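Giardin subunit alpha-1 (Giardia intestinalis, PDB 4EVF) binds calcium and, in a calcium-dependent way, phospholipids such as phosphatidylserine, as an annexin of the parasite cytoskeleton involved in attachment to the intestinal mucosa. Local coordinates at residues 88-92 against 93-97; 231-234 against 235-239; 246-249 against 250-253; 253-256 against 257-261. One frame throughout, in Å; residues are numbered along the deposited sequence.

Contact 1: residues 88-92 against 93-97; sequences GRNDH and MAFFD
The ring of Phe96 carries the carbonyl oxygen of His92 on one face, 3.3 Å above the plane and over its centre, and that of Phe95 takes Asp91 O on one face, displaced toward the rim. Phe95 also meets His92: the two rings are nearly parallel, planes at 18°, but slid so far that they barely overlap, with His92 CD2 coming to 3.9 Å from Phe95 CE2. Asn90 touches the far end of the same phenyl ring, its CB 3.8 Å from Phe95 CZ, while CB also lies in the plane of the imidazole at its edge. The polar ends of these two neighbours are held elsewhere, Asn90 ND2 by Asp129 O and His92 ND1 by Thr212 OG1.

With CG anti to the backbone N (chi1 -166°), Asp91 brings its carboxylate to the amide of Ala94. Its OD1 accepts from Ala94 N at 3.1 Å, met from above the carboxylate plane, and the methyl of Ala94 rests against Asp91 CG at 3.4 Å. A water gives a hydrogen to Asp91 OD1 and accepts one from Met93 N, so a second amide of the first turn is served through it. Phe95 N to Asp91 O, at 2.9 Å, begins the backbone bonding. Asp91 is thus a classical N-cap, starting helix 92-100 in the predicted second annexin repeat.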
# COMPACT_ATOMS: atom_id res chain seq x y z
N GLY A 88 11.62 11.93 10.69
CA GLY A 88 12.88 11.53 11.30
C GLY A 88 13.80 10.88 10.29
O GLY A 88 13.85 11.27 9.13
N ARG A 89 14.54 9.87 10.74
CA ARG A 89 15.31 9.03 9.83
C ARG A 89 14.37 8.46 8.77
O ARG A 89 13.29 7.98 9.11
CB ARG A 89 15.93 7.89 10.63
CG ARG A 89 17.22 7.32 10.09
CD ARG A 89 17.86 6.46 11.20
NE ARG A 89 17.02 6.52 12.39
CZ ARG A 89 16.98 5.58 13.33
NH1 ARG A 89 17.74 4.50 13.23
NH2 ARG A 89 16.15 5.72 14.37
N ASN A 90 14.76 8.49 7.50
CA ASN A 90 13.84 8.05 6.45
C ASN A 90 13.27 6.66 6.72
O ASN A 90 14.02 5.71 6.92
CB ASN A 90 14.52 8.07 5.08
CG ASN A 90 14.89 9.47 4.60
OD1 ASN A 90 14.30 10.48 5.03
ND2 ASN A 90 15.86 9.55 3.72
N ASP A 91 11.94 6.53 6.72
CA ASP A 91 11.29 5.24 6.97
C ASP A 91 11.10 4.49 5.66
O ASP A 91 10.07 4.64 5.00
CB ASP A 91 9.94 5.44 7.69
CG ASP A 91 9.38 4.13 8.28
OD1 ASP A 91 9.70 3.04 7.76
OD2 ASP A 91 8.60 4.20 9.26
N HIS A 92 12.08 3.68 5.26
CA HIS A 92 12.01 3.03 3.95
C HIS A 92 10.83 2.06 3.83
O HIS A 92 10.21 1.95 2.77
CB HIS A 92 13.32 2.33 3.60
CG HIS A 92 14.49 3.25 3.47
ND1 HIS A 92 15.74 2.83 3.05
CD2 HIS A 92 14.61 4.58 3.70
CE1 HIS A 92 16.57 3.85 3.04
NE2 HIS A 92 15.91 4.93 3.43
N MET A 93 10.53 1.34 4.91
CA MET A 93 9.40 0.44 4.88
C MET A 93 8.12 1.22 4.59
O MET A 93 7.32 0.82 3.75
CB MET A 93 9.27 -0.36 6.18
CG MET A 93 10.31 -1.49 6.28
SD MET A 93 10.16 -2.41 7.82
CE MET A 93 10.63 -1.15 9.00
N ALA A 94 7.96 2.34 5.28
CA ALA A 94 6.80 3.20 5.07
C ALA A 94 6.77 3.74 3.64
O ALA A 94 5.69 3.86 3.04
CB ALA A 94 6.81 4.34 6.06
N PHE A 95 7.94 4.07 3.11
CA PHE A 95 8.05 4.50 1.70
C PHE A 95 7.38 3.48 0.78
O PHE A 95 6.60 3.86 -0.10
CB PHE A 95 9.52 4.68 1.27
CG PHE A 95 10.21 5.90 1.84
CD1 PHE A 95 9.49 6.87 2.52
CD2 PHE A 95 11.58 6.08 1.68
CE1 PHE A 95 10.13 8.00 3.04
CE2 PHE A 95 12.22 7.20 2.18
CZ PHE A 95 11.49 8.16 2.87
N PHE A 96 7.71 2.20 0.96
CA PHE A 96 7.12 1.15 0.12
C PHE A 96 5.60 1.17 0.22
O PHE A 96 4.89 1.08 -0.79
CB PHE A 96 7.65 -0.25 0.49
CG PHE A 96 9.15 -0.37 0.44
CD1 PHE A 96 9.89 0.37 -0.47
CD2 PHE A 96 9.82 -1.21 1.32
CE1 PHE A 96 11.28 0.27 -0.50
CE2 PHE A 96 11.20 -1.31 1.30
CZ PHE A 96 11.93 -0.58 0.38
N ASP A 97 5.11 1.28 1.46
CA ASP A 97 3.67 1.24 1.73
C ASP A 97 2.92 2.42 1.12
O ASP A 97 1.79 2.27 0.69
CB ASP A 97 3.39 1.19 3.24
CG ASP A 97 4.09 0.03 3.93
OD1 ASP A 97 4.58 -0.88 3.21
OD2 ASP A 97 4.14 0.03 5.18
O HOH W 1 11.84 1.46 7.88

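Contact 2: residues 231-234 against 235-239; sequences AAYL and INCAC
Cys237 sets its sulfur over one face of the Tyr233 ring, a Cys sulfur-aromatic contact between residues four apart on helix 227-240 of the predicted fourth annexin repeat. SG stands 3.6 Å from the ring centroid and 19° off the ring normal, displaced toward the phenol end, so that CZ is its closest ring atom. Two torsions bring the groups together. Tyr233 has CG anti to its own backbone N (chi1 173°), which carries the ring outward from the helix; in Cys237 the sulfur is anti to the carbonyl carbon (chi1 -65°) and points back toward the start of the helix, onto the ring face. The phenol ring has aromatic company from the preceding helix as well, where Tyr218 meets it edge-to-face and Phe222 also approaches.

Elsewhere on the helix the side chains are turned to other partners. Leu234 directs its branches toward Cys219 and Arg247, whereas Ile235 runs its CG1 branch back along the carbonyl of Ala231, with CG1 3.3 Å from Ala231 O, and continues onto Met248 and Ile251 of the following helix. Asn236 keeps only its CB near the carbonyl oxygens of Ala232 and Tyr233 and gives its ND2 to the hydroxyl of Tyr266.

Beneath all of this runs regular helical bonding. Asn236 N donates to Ala232 O at 3.0 Å and Ala238 N to Leu234 O, while Ile235 N adds a weak second bond to Ala232 O beside its main one to Ala231 O. The tyrosine carbonyl is also engaged: Cys237 N reaches Tyr233 O at 3.0 Å.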
# COMPACT_ATOMS: atom_id res chain seq x y z
N ALA A 231 0.42 -6.15 -2.03
CA ALA A 231 -0.24 -6.26 -0.73
C ALA A 231 0.07 -7.59 -0.03
O ALA A 231 0.42 -7.61 1.15
CB ALA A 231 -1.75 -6.09 -0.88
N ALA A 232 -0.07 -8.70 -0.76
CA ALA A 232 0.23 -10.02 -0.20
C ALA A 232 1.65 -10.06 0.39
O ALA A 232 1.86 -10.50 1.52
CB ALA A 232 0.10 -11.08 -1.25
N TYR A 233 2.61 -9.60 -0.41
CA TYR A 233 4.02 -9.55 -0.02
C TYR A 233 4.29 -8.66 1.20
O TYR A 233 5.03 -9.02 2.11
CB TYR A 233 4.85 -9.06 -1.21
CG TYR A 233 6.31 -8.81 -0.86
CD1 TYR A 233 7.14 -9.86 -0.47
CD2 TYR A 233 6.85 -7.53 -0.93
CE1 TYR A 233 8.46 -9.64 -0.15
CE2 TYR A 233 8.20 -7.31 -0.60
CZ TYR A 233 8.99 -8.37 -0.21
OH TYR A 233 10.32 -8.18 0.12
N LEU A 234 3.72 -7.46 1.19
CA LEU A 234 3.90 -6.56 2.30
C LEU A 234 3.16 -7.06 3.54
O LEU A 234 3.62 -6.88 4.65
CB LEU A 234 3.46 -5.14 1.91
CG LEU A 234 4.31 -4.32 0.90
CD1 LEU A 234 3.71 -2.97 0.51
CD2 LEU A 234 5.76 -4.17 1.34
N ILE A 235 2.18 -7.86 3.46
CA ILE A 235 1.53 -8.44 4.65
C ILE A 235 2.37 -9.57 5.21
O ILE A 235 2.53 -9.69 6.43
CB ILE A 235 0.12 -8.94 4.33
CG1 ILE A 235 -0.81 -7.73 4.16
CG2 ILE A 235 -0.41 -9.87 5.42
CD1 ILE A 235 -2.19 -8.12 3.64
N ASN A 236 2.94 -10.37 4.32
CA ASN A 236 3.85 -11.42 4.74
C ASN A 236 5.09 -10.84 5.46
O ASN A 236 5.51 -11.35 6.50
CB ASN A 236 4.22 -12.29 3.54
CG ASN A 236 5.11 -13.45 3.91
OD1 ASN A 236 6.31 -13.45 3.60
ND2 ASN A 236 4.54 -14.46 4.57
N CYS A 237 5.66 -9.77 4.91
CA CYS A 237 6.75 -9.05 5.54
C CYS A 237 6.36 -8.62 6.95
O CYS A 237 7.11 -8.84 7.90
CB CYS A 237 7.17 -7.82 4.72
SG CYS A 237 7.89 -8.15 3.08
N ALA A 238 5.18 -8.01 7.09
CA ALA A 238 4.71 -7.60 8.41
C ALA A 238 4.58 -8.79 9.36
O ALA A 238 4.90 -8.69 10.55
CB ALA A 238 3.35 -6.86 8.30
N CYS A 239 4.10 -9.92 8.86
CA CYS A 239 3.99 -11.08 9.72
C CYS A 239 5.38 -11.51 10.18
O CYS A 239 5.64 -11.68 11.38
CB CYS A 239 3.26 -12.22 9.02
SG CYS A 239 1.47 -11.96 8.85

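Contact 3: residues 246-249 against 250-253; sequences KRMR and RITG
Lys246 O receives Arg250 N at 3.0 Å, and Arg247 O, Met248 O and Arg249 O accept in turn from Ile251 N, Thr252 N and Gly253 N, the regular i to i+4 bonding of helix 245-255. Arg250 folds back along the preceding turn through a bend at chi3 (-61°). Arg247 CA lies over one face of its guanidinium, 3.4 Å above the plane; Lys246 O lies over the same face, and both are displaced toward the rim. NH2 goes on to a salt bridge with Asp97, whose other oxygen takes Arg247 NH1. Arg250 NH1 is joined to Lys246 NZ through a water, at 3.0 Å from NH1 and weakly from NZ.

At the far end Thr252 turns its hydroxyl back on the helix: OG1 donates to Met248 O at 2.5 Å, so that carbonyl holds two donors, and OG1 is also bonded to Trp292 NE1. Met248 SD rests 4.2 Å from Ile251 CD1, facing helices 227-240 and 284-292.

Arg247 and Arg250 share Asp97, which probably offsets their charge in this largely buried interface to helix 92-100, whereas Arg249 pairs with Asp69.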
# COMPACT_ATOMS: atom_id res chain seq x y z
N LYS A 246 2.58 -1.17 12.64
CA LYS A 246 2.59 0.10 11.91
C LYS A 246 2.37 -0.08 10.41
O LYS A 246 1.59 0.65 9.81
CB LYS A 246 3.86 0.90 12.20
CG LYS A 246 4.04 1.22 13.68
CD LYS A 246 4.62 2.61 13.89
CE LYS A 246 5.99 2.74 13.24
NZ LYS A 246 6.26 4.14 12.79
N ARG A 247 3.04 -1.07 9.81
CA ARG A 247 2.81 -1.43 8.41
C ARG A 247 1.39 -1.91 8.15
O ARG A 247 0.79 -1.56 7.14
CB ARG A 247 3.78 -2.51 7.95
CG ARG A 247 3.40 -3.14 6.60
CD ARG A 247 4.45 -2.83 5.53
NE ARG A 247 5.60 -3.68 5.70
CZ ARG A 247 6.78 -3.52 5.13
NH1 ARG A 247 7.04 -2.50 4.31
NH2 ARG A 247 7.73 -4.40 5.38
N MET A 248 0.87 -2.74 9.04
CA MET A 248 -0.47 -3.26 8.81
C MET A 248 -1.49 -2.13 8.86
O MET A 248 -2.46 -2.14 8.11
CB MET A 248 -0.83 -4.39 9.79
CG MET A 248 -0.19 -5.73 9.40
SD MET A 248 -0.43 -6.21 7.67
CE MET A 248 -2.16 -6.70 7.72
N ARG A 249 -1.23 -1.15 9.71
CA ARG A 249 -2.13 -0.01 9.83
C ARG A 249 -2.06 0.88 8.59
O ARG A 249 -3.08 1.36 8.08
CB ARG A 249 -1.83 0.81 11.09
CG ARG A 249 -2.68 2.07 11.16
CD ARG A 249 -1.88 3.27 11.66
NE ARG A 249 -2.52 4.54 11.31
CZ ARG A 249 -2.12 5.72 11.76
NH1 ARG A 249 -1.10 5.80 12.59
NH2 ARG A 249 -2.75 6.83 11.39
N ARG A 250 -0.84 1.11 8.10
CA ARG A 250 -0.67 1.89 6.88
C ARG A 250 -1.42 1.24 5.73
O ARG A 250 -2.34 1.84 5.18
CB ARG A 250 0.81 2.10 6.54
CG ARG A 250 1.52 3.04 7.53
CD ARG A 250 2.91 3.41 7.03
NE ARG A 250 3.77 2.24 6.88
CZ ARG A 250 4.67 1.84 7.79
NH1 ARG A 250 4.83 2.53 8.91
NH2 ARG A 250 5.41 0.76 7.56
N ILE A 251 -1.07 0.01 5.37
CA ILE A 251 -1.64 -0.59 4.16
C ILE A 251 -3.11 -0.98 4.30
O ILE A 251 -3.88 -0.89 3.33
CB ILE A 251 -0.79 -1.77 3.61
CG1 ILE A 251 -1.00 -3.05 4.41
CG2 ILE A 251 0.70 -1.41 3.58
CD1 ILE A 251 -0.02 -4.15 4.02
N THR A 252 -3.53 -1.41 5.49
CA THR A 252 -4.94 -1.74 5.69
C THR A 252 -5.80 -0.47 5.67
O THR A 252 -6.84 -0.44 5.02
CB THR A 252 -5.16 -2.55 6.98
OG1 THR A 252 -4.21 -3.61 7.04
CG2 THR A 252 -6.56 -3.14 7.00
N GLY A 253 -5.35 0.56 6.37
CA GLY A 253 -6.07 1.82 6.47
C GLY A 253 -6.25 2.55 5.15
O GLY A 253 -7.28 3.19 4.91
O HOH W 2 7.48 2.28 10.32

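Contact 4: residues 253-256 against 257-261; sequences GMMV and DKCLG
Met255 and Cys259 bring their side chains together where helix 245-255 gives way to the following loop, Met255 CE lying 3.8 Å from Cys259 SG. The bends at chi2 and chi3 of Met255 curl its chain so that SD meets Lys258 CD at 3.9 Å, the two chains crossing at about a right angle. Separately, Val256 CG2 packs on Leu260 CD2 at 3.9 Å, and Leu260 CG closes on the carbonyl oxygen of Val256. Trp292 of helix 284-292 touches both Val256 and Cys259.

This is the stretch where the chain leaves one helix of the predicted fourth annexin repeat and turns toward helix 262-265. Its backbone bonds span three residues: Cys259 N donates to Val256 O at 3.2 Å, from well above the carbonyl plane, 64° out of it, and Lys258 N gives a weak bond to Met255 O.

The polar contacts centre on Asp257. A water donates to Met254 O at 2.9 Å and to Asp257 OD1 at 2.7 Å, tying Met254 to Asp257. Asp257 OD2 takes the backbone N of Ala32, and Lys258 NZ stands at a long ion-pair distance of 3.8 Å from that same OD2.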
# COMPACT_ATOMS: atom_id res chain seq x y z
N GLY A 253 -5.35 0.56 6.37
CA GLY A 253 -6.07 1.82 6.47
C GLY A 253 -6.25 2.55 5.15
O GLY A 253 -7.28 3.19 4.91
N MET A 254 -5.25 2.45 4.27
CA MET A 254 -5.27 3.14 2.99
C MET A 254 -5.83 2.32 1.84
O MET A 254 -6.37 2.88 0.89
CB MET A 254 -3.84 3.55 2.58
CG MET A 254 -3.24 4.70 3.37
SD MET A 254 -1.58 5.10 2.79
CE MET A 254 -0.74 3.53 2.90
N MET A 255 -5.69 1.00 1.91
CA MET A 255 -5.74 0.20 0.68
C MET A 255 -6.52 -1.10 0.75
O MET A 255 -6.60 -1.82 -0.25
CB MET A 255 -4.31 -0.09 0.19
CG MET A 255 -3.67 1.05 -0.59
SD MET A 255 -4.33 1.19 -2.27
CE MET A 255 -3.23 0.10 -3.17
N VAL A 256 -7.09 -1.42 1.90
CA VAL A 256 -7.68 -2.75 2.08
C VAL A 256 -8.74 -3.03 1.01
O VAL A 256 -8.75 -4.11 0.42
CB VAL A 256 -8.22 -3.01 3.51
CG1 VAL A 256 -9.45 -2.18 3.81
CG2 VAL A 256 -8.53 -4.49 3.70
N ASP A 257 -9.61 -2.05 0.74
CA ASP A 257 -10.69 -2.25 -0.24
C ASP A 257 -10.18 -2.59 -1.65
O ASP A 257 -10.84 -3.34 -2.38
CB ASP A 257 -11.65 -1.04 -0.27
CG ASP A 257 -11.07 0.16 -1.02
OD1 ASP A 257 -9.85 0.39 -0.94
OD2 ASP A 257 -11.85 0.88 -1.69
N LYS A 258 -9.03 -2.04 -2.03
CA LYS A 258 -8.52 -2.21 -3.39
C LYS A 258 -7.67 -3.48 -3.55
O LYS A 258 -7.35 -3.89 -4.66
CB LYS A 258 -7.68 -1.00 -3.83
CG LYS A 258 -8.34 0.36 -3.66
CD LYS A 258 -7.56 1.44 -4.43
CE LYS A 258 -8.18 2.84 -4.26
NZ LYS A 258 -9.65 2.82 -4.07
N CYS A 259 -7.31 -4.11 -2.43
CA CYS A 259 -6.35 -5.21 -2.46
C CYS A 259 -6.92 -6.50 -1.92
O CYS A 259 -6.16 -7.39 -1.52
CB CYS A 259 -5.11 -4.86 -1.62
SG CYS A 259 -4.16 -3.43 -2.18
N LEU A 260 -8.24 -6.63 -1.88
CA LEU A 260 -8.82 -7.79 -1.20
C LEU A 260 -8.46 -9.14 -1.83
O LEU A 260 -8.68 -10.19 -1.23
CB LEU A 260 -10.33 -7.62 -1.02
CG LEU A 260 -10.71 -6.63 0.09
CD1 LEU A 260 -12.20 -6.34 0.06
CD2 LEU A 260 -10.27 -7.13 1.47
N GLY A 261 -7.90 -9.12 -3.04
CA GLY A 261 -7.41 -10.33 -3.68
C GLY A 261 -6.10 -10.81 -3.06
O GLY A 261 -5.54 -11.84 -3.45
O HOH W 3 -8.39 2.67 -1.16

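In the fold
Contacts 2 and 3 are the buried pair and contacts 1 and 4 are only partly buried, each of these last two sitting where a helix meets a loop. Contact 1 starts a helix of the predicted second repeat with a carboxylate cap, whereas contact 4 follows helix 245-255 into its loop with three-residue bonds, a water and sulfur packing; it shares Gly253 with contact 3. The polar link between contacts 1 and 3 is ionic, Asp97 bridging to Arg247 and Arg250, with packing beside it. Within the predicted fourth repeat the joining is largely packing: Ile235 of contact 2 against Met248 and Ile251 of contact 3, Leu234 and Cys237 against Arg247, and Ala231 against Cys259 of contact 4.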